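Local coordinates for protein putative mandelate racemase/muconate lactonizing enzyme (Bordetella bronchiseptica, PDB 3DDM) that is of unknown function but belongs to the mandelate racemase/muconate lactonizing enzyme family of the enolase superfamily, pairing an N-terminal capping domain with a TIM-barrel-like domain, at residues E44-D47 / A51-W54. The protein carries 1 engineered substitution. Sequence-based numbering, arbitrary orientation.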
ATOM      1  N   GLU A  44     -20.436  -1.472  -9.000  1.00 44.88           N
ATOM      2  CA  GLU A  44     -21.691  -0.881  -9.436  1.00 45.90           C
ATOM      3  C   GLU A  44     -22.266  -0.046  -8.318  1.00 45.77           C
ATOM      4  O   GLU A  44     -22.490  -0.542  -7.223  1.00 46.05           O
ATOM      5  CB  GLU A  44     -22.702  -1.958  -9.839  1.00 46.74           C
ATOM      6  CG  GLU A  44     -23.085  -2.924  -8.731  1.00 47.36           C
ATOM      7  CD  GLU A  44     -24.263  -3.814  -9.112  1.00 48.48           C
ATOM      8  OE1 GLU A  44     -25.304  -3.283  -9.549  1.00 47.14           O
ATOM      9  OE2 GLU A  44     -24.157  -5.047  -8.963  1.00 50.47           O
ATOM     10  N   VAL A  45     -22.475   1.233  -8.587  1.00 47.10           N
ATOM     11  CA  VAL A  45     -23.052   2.123  -7.596  1.00 49.49           C
ATOM     12  C   VAL A  45     -24.505   2.401  -7.948  1.00 50.42           C
ATOM     13  O   VAL A  45     -24.794   2.918  -9.027  1.00 51.49           O
ATOM     14  CB  VAL A  45     -22.325   3.468  -7.545  1.00 50.39           C
ATOM     15  CG1 VAL A  45     -23.046   4.391  -6.559  1.00 49.75           C
ATOM     16  CG2 VAL A  45     -20.869   3.259  -7.139  1.00 49.75           C
ATOM     17  N   GLU A  46     -25.419   2.048  -7.049  1.00 51.24           N
ATOM     18  CA  GLU A  46     -26.831   2.296  -7.291  1.00 52.43           C
ATOM     19  C   GLU A  46     -27.273   3.607  -6.656  1.00 53.47           C
ATOM     20  O   GLU A  46     -27.003   3.883  -5.486  1.00 52.68           O
ATOM     21  CB  GLU A  46     -27.706   1.170  -6.751  1.00 52.57           C
ATOM     22  CG  GLU A  46     -29.133   1.276  -7.268  1.00 55.44           C
ATOM     23  CD  GLU A  46     -30.063   0.265  -6.642  1.00 58.29           C
ATOM     24  OE1 GLU A  46     -29.691  -0.928  -6.593  1.00 60.12           O
ATOM     25  OE2 GLU A  46     -31.171   0.661  -6.210  1.00 59.81           O
ATOM     26  N   ASP A  47     -27.966   4.398  -7.460  1.00 55.00           N
ATOM     27  CA  ASP A  47     -28.490   5.702  -7.087  1.00 56.63           C
ATOM     28  C   ASP A  47     -29.661   5.574  -6.118  1.00 56.69           C
ATOM     29  O   ASP A  47     -30.201   4.485  -5.910  1.00 56.10           O
ATOM     30  CB  ASP A  47     -28.966   6.395  -8.362  1.00 60.21           C
ATOM     31  CG  ASP A  47     -29.069   7.879  -8.220  1.00 63.48           C
ATOM     32  OD1 ASP A  47     -29.388   8.533  -9.239  1.00 66.28           O
ATOM     33  OD2 ASP A  47     -28.833   8.391  -7.104  1.00 67.00           O
ATOM     34  N   ALA A  51     -31.024   4.368 -10.245  1.00 41.32           N
ATOM     35  CA  ALA A  51     -30.115   4.422 -11.379  1.00 41.25           C
ATOM     36  C   ALA A  51     -28.806   3.713 -11.030  1.00 43.80           C
ATOM     37  O   ALA A  51     -28.353   3.746  -9.881  1.00 43.33           O
ATOM     38  CB  ALA A  51     -29.854   5.860 -11.770  1.00 41.71           C
ATOM     39  N   VAL A  52     -28.198   3.072 -12.025  1.00 44.74           N
ATOM     40  CA  VAL A  52     -26.966   2.328 -11.807  1.00 43.94           C
ATOM     41  C   VAL A  52     -25.772   2.790 -12.642  1.00 44.10           C
ATOM     42  O   VAL A  52     -25.913   3.165 -13.805  1.00 43.10           O
ATOM     43  CB  VAL A  52     -27.219   0.836 -12.054  1.00 43.64           C
ATOM     44  CG1 VAL A  52     -25.904   0.064 -12.014  1.00 44.02           C
ATOM     45  CG2 VAL A  52     -28.202   0.311 -11.002  1.00 41.68           C
ATOM     46  N   GLY A  53     -24.594   2.762 -12.026  1.00 43.94           N
ATOM     47  CA  GLY A  53     -23.381   3.163 -12.718  1.00 44.66           C
ATOM     48  C   GLY A  53     -22.308   2.110 -12.535  1.00 44.36           C
ATOM     49  O   GLY A  53     -22.197   1.528 -11.462  1.00 44.85           O
ATOM     50  N   TRP A  54     -21.514   1.860 -13.570  1.00 45.28           N
ATOM     51  CA  TRP A  54     -20.466   0.845 -13.476  1.00 45.34           C
ATOM     52  C   TRP A  54     -19.037   1.362 -13.575  1.00 43.33           C
ATOM     53  O   TRP A  54     -18.756   2.340 -14.266  1.00 43.95           O
ATOM     54  CB  TRP A  54     -20.663  -0.223 -14.550  1.00 47.62           C
ATOM     55  CG  TRP A  54     -21.911  -1.019 -14.390  1.00 50.12           C
ATOM     56  CD1 TRP A  54     -23.136  -0.742 -14.924  1.00 50.95           C
ATOM     57  CD2 TRP A  54     -22.060  -2.228 -13.639  1.00 50.89           C
ATOM     58  NE1 TRP A  54     -24.042  -1.712 -14.555  1.00 52.15           N
ATOM     59  CE2 TRP A  54     -23.408  -2.634 -13.765  1.00 49.97           C
ATOM     60  CE3 TRP A  54     -21.183  -3.011 -12.872  1.00 51.41           C
ATOM     61  CZ2 TRP A  54     -23.900  -3.784 -13.153  1.00 48.75           C
ATOM     62  CZ3 TRP A  54     -21.675  -4.163 -12.262  1.00 50.13           C
ATOM     63  CH2 TRP A  54     -23.023  -4.535 -12.408  1.00 50.94           C
TER
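The turn end of a β-hairpin brings E44–E46, at the end of strand 37-46, against V52–W54, at the start of strand 52-56, with D47 and A51 at the turn, within the three-stranded antiparallel sheet of the N-terminal domain characteristic of the enolase superfamily. V45 and G53 form a hydrogen-bonded pair: V45 N donates to G53 O at 2.9 Å, in the carbonyl plane, and G53 N returns a bond to V45 O at 3.0 Å, tilted from the plane of the V45 carbonyl. Nearer the turn, D47 N also bonds to A51 O.

The non-hydrogen-bonded pairs E44–W54 and E46–V52 share one face of the sheet. There CG of E46 meets CG2 of V52 at 4.0 Å, while the E46 carboxylate forms a salt bridge with R14 of the adjoining strand 14-23. V45 turns to the other face and packs on L120, A123 and L124 of helix 110-131. D47 sets its CB 3.6 Å from CB of A51, and its OD1 is salt-bridged to R131, at the end of that helix.

With CG of E44 between its backbone N and carbonyl carbon (chi1 61°), the extended side chain runs alongside W54, carboxylate and ring planes 28° apart; OE1 has a long, weak ion pair with R14. CB of E44 makes a CH-pi contact over the face of the six-membered ring of W54, 3.5 Å from the centroid and 14° off the normal, with CZ3 the closest ring atom.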